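Local atomic coordinates of mandelate racemase/muconate lactonizing enzyme (Jannaschia sp., PDB entry 4J3Z), a protein that probably catalyses an isomerase reaction as a member of the mandelate racemase and muconate lactonizing enzyme group of the enolase superfamily. Residues D[126-138]-D[152-166]. Residues are numbered along the deposited sequence; the frame is centred on the assembly and turned at random.
Sequences IRAYTYLYPEPHH and ESAAARVAEGYTAVK
Parallel strands 126-131 and 164-166, joined right-handedly through helix 147-159, form a beta-alpha-beta unit in which Lys166 N bonds Thr130 O at 2.8 Å. The strands' short axes lie 29° apart. Long and flexible enough to cross an aromatic surface, Lys166 bends at chi3 (100°) and lays CE over one face of the Tyr131 ring, 3.7 Å from its centroid, a CH-pi contact; its NZ goes on to a salt bridge with Glu335. On the other face of the strands Thr130, slim and branched, sets CG2 over the centre of the Tyr162 ring, while Leu132 CD2, at the end of a branched apolar side chain suited to the seam between helix and strand, packs against Ala154 and Val165. Such a unit is the repeating element of the beta/alpha barrel that enolase-superfamily enzymes carry as their C-terminal domain. Beyond the strand, Ser153 OG donates to Tyr133 O at 2.7 Å. Arg157, folded back at chi2 and chi3, directs NH1 and NH2 at the syn side of one oxygen, Glu135 OE1, with NH1 at 3.1 Å, and its NE meets Glu160 OE1. An alanine in place of Arg157 would probably leave the carboxylates of Glu135 and Glu160 without their shared positive partner and Glu135 freer to turn. Farther out, His137 NE2 and His138 NE2 approach Glu152 OE1 from opposite faces of its carboxylate plane, at 2.8 and 2.9 Å. At the far end, Arg127 NH2 reaches Thr163 O (3.1 Å) from above the carbonyl plane and also pairs with Asp205, a double role that suits a guanidinium.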
# COMPACT_ATOMS: atom_id res chain seq x y z
N ILE D 126 -2.02 14.77 -37.83
CA ILE D 126 -2.14 13.70 -36.84
C ILE D 126 -1.42 12.44 -37.31
O ILE D 126 -1.59 12.01 -38.45
CB ILE D 126 -3.63 13.46 -36.50
CG1 ILE D 126 -4.02 14.26 -35.26
CG2 ILE D 126 -3.96 11.99 -36.31
CD1 ILE D 126 -4.39 15.70 -35.55
N ARG D 127 -0.60 11.88 -36.42
CA ARG D 127 0.20 10.70 -36.74
C ARG D 127 -0.69 9.49 -36.86
O ARG D 127 -1.62 9.32 -36.06
CB ARG D 127 1.29 10.48 -35.69
CG ARG D 127 2.38 9.50 -36.12
CD ARG D 127 3.48 9.42 -35.07
NE ARG D 127 4.17 8.14 -35.09
CZ ARG D 127 4.90 7.67 -34.08
NH1 ARG D 127 5.02 8.37 -32.96
NH2 ARG D 127 5.50 6.48 -34.19
N ALA D 128 -0.42 8.67 -37.87
CA ALA D 128 -1.26 7.52 -38.20
C ALA D 128 -0.43 6.25 -38.38
O ALA D 128 0.71 6.29 -38.85
CB ALA D 128 -2.06 7.80 -39.46
N TYR D 129 -1.01 5.11 -38.01
CA TYR D 129 -0.42 3.81 -38.34
C TYR D 129 -1.42 2.92 -39.07
O TYR D 129 -2.52 3.35 -39.39
CB TYR D 129 0.12 3.11 -37.10
CG TYR D 129 -0.93 2.59 -36.12
CD1 TYR D 129 -1.49 1.32 -36.28
CD2 TYR D 129 -1.34 3.36 -35.03
CE1 TYR D 129 -2.43 0.84 -35.38
CE2 TYR D 129 -2.27 2.88 -34.13
CZ TYR D 129 -2.81 1.62 -34.31
OH TYR D 129 -3.75 1.15 -33.42
N THR D 130 -1.02 1.68 -39.33
CA THR D 130 -1.87 0.69 -39.98
C THR D 130 -1.50 -0.74 -39.55
O THR D 130 -0.41 -0.97 -39.01
CB THR D 130 -1.80 0.85 -41.51
OG1 THR D 130 -2.65 -0.11 -42.15
CG2 THR D 130 -0.37 0.69 -42.01
N TYR D 131 -2.41 -1.69 -39.75
CA TYR D 131 -2.05 -3.11 -39.71
C TYR D 131 -1.10 -3.41 -40.88
O TYR D 131 -1.00 -2.61 -41.81
CB TYR D 131 -3.29 -3.99 -39.83
CG TYR D 131 -3.69 -4.74 -38.58
CD1 TYR D 131 -2.99 -5.88 -38.17
CD2 TYR D 131 -4.79 -4.32 -37.81
CE1 TYR D 131 -3.35 -6.57 -37.02
CE2 TYR D 131 -5.17 -5.02 -36.67
CZ TYR D 131 -4.44 -6.13 -36.27
OH TYR D 131 -4.81 -6.82 -35.14
N LEU D 132 -0.41 -4.55 -40.83
CA LEU D 132 0.44 -5.00 -41.94
C LEU D 132 -0.33 -5.98 -42.82
O LEU D 132 -0.44 -7.17 -42.51
CB LEU D 132 1.73 -5.65 -41.44
CG LEU D 132 2.87 -4.76 -40.92
CD1 LEU D 132 4.05 -5.64 -40.55
CD2 LEU D 132 3.28 -3.72 -41.95
N TYR D 133 -0.86 -5.46 -43.92
CA TYR D 133 -1.66 -6.24 -44.85
C TYR D 133 -0.79 -6.84 -45.97
O TYR D 133 0.32 -6.36 -46.21
CB TYR D 133 -2.74 -5.33 -45.45
CG TYR D 133 -3.66 -4.70 -44.41
CD1 TYR D 133 -4.48 -5.49 -43.60
CD2 TYR D 133 -3.71 -3.31 -44.25
CE1 TYR D 133 -5.32 -4.92 -42.66
CE2 TYR D 133 -4.55 -2.73 -43.31
CZ TYR D 133 -5.35 -3.54 -42.53
OH TYR D 133 -6.19 -2.98 -41.59
N PRO D 134 -1.29 -7.90 -46.64
CA PRO D 134 -0.63 -8.51 -47.80
C PRO D 134 -0.30 -7.53 -48.92
O PRO D 134 -1.16 -6.79 -49.41
CB PRO D 134 -1.66 -9.53 -48.29
CG PRO D 134 -2.39 -9.93 -47.05
CD PRO D 134 -2.47 -8.69 -46.20
N GLU D 135 0.97 -7.53 -49.31
CA GLU D 135 1.43 -6.85 -50.51
C GLU D 135 0.88 -7.65 -51.72
O GLU D 135 0.70 -8.86 -51.62
CB GLU D 135 2.96 -6.83 -50.48
CG GLU D 135 3.65 -5.53 -50.89
CD GLU D 135 2.94 -4.27 -50.43
OE1 GLU D 135 2.44 -4.22 -49.29
OE2 GLU D 135 2.90 -3.31 -51.23
N PRO D 136 0.59 -6.97 -52.85
CA PRO D 136 -0.15 -7.67 -53.92
C PRO D 136 0.48 -9.00 -54.38
O PRO D 136 -0.23 -9.87 -54.91
CB PRO D 136 -0.15 -6.65 -55.06
CG PRO D 136 -0.10 -5.33 -54.35
CD PRO D 136 0.84 -5.56 -53.21
N HIS D 137 1.78 -9.14 -54.16
CA HIS D 137 2.55 -10.29 -54.62
C HIS D 137 2.73 -11.35 -53.54
O HIS D 137 3.54 -12.28 -53.69
CB HIS D 137 3.92 -9.80 -55.10
CG HIS D 137 4.85 -9.43 -53.99
ND1 HIS D 137 4.68 -8.30 -53.22
CD2 HIS D 137 5.95 -10.05 -53.51
CE1 HIS D 137 5.64 -8.23 -52.32
NE2 HIS D 137 6.43 -9.28 -52.48
N HIS D 138 1.99 -11.21 -52.44
CA HIS D 138 2.08 -12.14 -51.32
C HIS D 138 0.96 -13.17 -51.38
O HIS D 138 -0.18 -12.85 -51.73
CB HIS D 138 1.99 -11.39 -49.99
CG HIS D 138 3.26 -10.71 -49.59
ND1 HIS D 138 3.28 -9.46 -49.00
CD2 HIS D 138 4.56 -11.10 -49.67
CE1 HIS D 138 4.53 -9.12 -48.73
NE2 HIS D 138 5.32 -10.09 -49.13
N GLU D 152 8.60 -7.15 -45.82
CA GLU D 152 8.34 -6.53 -47.12
C GLU D 152 7.15 -5.58 -47.08
O GLU D 152 7.25 -4.43 -47.54
CB GLU D 152 8.11 -7.59 -48.20
CG GLU D 152 9.33 -8.45 -48.53
CD GLU D 152 9.06 -9.48 -49.61
OE1 GLU D 152 7.93 -9.50 -50.16
OE2 GLU D 152 9.98 -10.26 -49.95
N SER D 153 6.04 -6.05 -46.51
CA SER D 153 4.84 -5.22 -46.33
C SER D 153 5.08 -4.04 -45.39
O SER D 153 4.45 -2.99 -45.53
CB SER D 153 3.67 -6.08 -45.83
OG SER D 153 2.62 -5.27 -45.28
N ALA D 154 5.98 -4.22 -44.42
CA ALA D 154 6.37 -3.12 -43.53
C ALA D 154 7.20 -2.08 -44.27
O ALA D 154 6.94 -0.88 -44.14
CB ALA D 154 7.12 -3.63 -42.30
N ALA D 155 8.20 -2.54 -45.03
CA ALA D 155 8.99 -1.66 -45.90
C ALA D 155 8.12 -0.80 -46.83
O ALA D 155 8.37 0.39 -46.98
CB ALA D 155 10.01 -2.46 -46.72
N ALA D 156 7.09 -1.40 -47.42
CA ALA D 156 6.15 -0.68 -48.30
C ALA D 156 5.43 0.46 -47.58
O ALA D 156 5.25 1.54 -48.14
CB ALA D 156 5.15 -1.64 -48.93
N ARG D 157 4.98 0.24 -46.37
CA ARG D 157 4.36 1.29 -45.59
C ARG D 157 5.27 2.44 -45.19
O ARG D 157 4.87 3.58 -45.22
CB ARG D 157 3.71 0.78 -44.32
CG ARG D 157 2.79 -0.37 -44.48
CD ARG D 157 1.57 -0.04 -45.29
NE ARG D 157 1.77 -0.23 -46.69
CZ ARG D 157 1.70 -1.35 -47.36
NH1 ARG D 157 1.93 -1.28 -48.61
NH2 ARG D 157 1.44 -2.49 -46.85
N VAL D 158 6.49 2.14 -44.78
CA VAL D 158 7.47 3.20 -44.53
C VAL D 158 7.72 4.04 -45.79
O VAL D 158 7.79 5.27 -45.70
CB VAL D 158 8.79 2.63 -43.96
CG1 VAL D 158 9.96 3.58 -44.16
CG2 VAL D 158 8.60 2.31 -42.48
N ALA D 159 7.81 3.39 -46.96
CA ALA D 159 7.95 4.10 -48.24
C ALA D 159 6.73 4.95 -48.62
O ALA D 159 6.84 5.87 -49.44
CB ALA D 159 8.29 3.11 -49.37
N GLU D 160 5.58 4.65 -48.05
CA GLU D 160 4.39 5.51 -48.22
C GLU D 160 4.33 6.62 -47.17
O GLU D 160 3.41 7.44 -47.21
CB GLU D 160 3.11 4.69 -48.13
CG GLU D 160 2.82 3.79 -49.32
CD GLU D 160 1.83 2.71 -48.95
OE1 GLU D 160 1.38 2.69 -47.77
OE2 GLU D 160 1.49 1.88 -49.83
N GLY D 161 5.27 6.62 -46.23
CA GLY D 161 5.38 7.66 -45.21
C GLY D 161 5.02 7.25 -43.79
O GLY D 161 5.22 8.03 -42.85
N TYR D 162 4.49 6.05 -43.62
CA TYR D 162 4.06 5.58 -42.31
C TYR D 162 5.24 5.51 -41.35
O TYR D 162 6.34 5.11 -41.74
CB TYR D 162 3.38 4.21 -42.40
CG TYR D 162 1.91 4.24 -42.79
CD1 TYR D 162 0.94 4.69 -41.89
CD2 TYR D 162 1.48 3.77 -44.04
CE1 TYR D 162 -0.41 4.69 -42.22
CE2 TYR D 162 0.13 3.77 -44.39
CZ TYR D 162 -0.81 4.24 -43.47
OH TYR D 162 -2.16 4.25 -43.80
N THR D 163 5.00 5.91 -40.09
CA THR D 163 6.05 5.91 -39.07
C THR D 163 5.70 4.97 -37.90
O THR D 163 6.26 5.09 -36.81
CB THR D 163 6.37 7.33 -38.53
OG1 THR D 163 5.24 7.85 -37.81
CG2 THR D 163 6.74 8.30 -39.66
N ALA D 164 4.77 4.04 -38.15
CA ALA D 164 4.46 2.95 -37.22
C ALA D 164 3.66 1.88 -37.94
O ALA D 164 2.85 2.20 -38.81
CB ALA D 164 3.71 3.46 -35.99
N VAL D 165 3.91 0.62 -37.61
CA VAL D 165 3.18 -0.51 -38.23
C VAL D 165 2.76 -1.53 -37.18
O VAL D 165 3.47 -1.73 -36.19
CB VAL D 165 4.02 -1.22 -39.32
CG1 VAL D 165 4.10 -0.36 -40.57
CG2 VAL D 165 5.42 -1.56 -38.80
N LYS D 166 1.61 -2.16 -37.40
CA LYS D 166 1.01 -3.08 -36.43
C LYS D 166 0.84 -4.47 -37.01
O LYS D 166 0.50 -4.63 -38.18
CB LYS D 166 -0.35 -2.55 -35.95
CG LYS D 166 -0.87 -3.19 -34.67
CD LYS D 166 -2.13 -2.51 -34.17
CE LYS D 166 -3.39 -3.28 -34.55
NZ LYS D 166 -4.59 -2.94 -33.72
O HOH W 1 3.07 7.59 -39.07
O HOH W 2 -0.22 -2.56 -45.01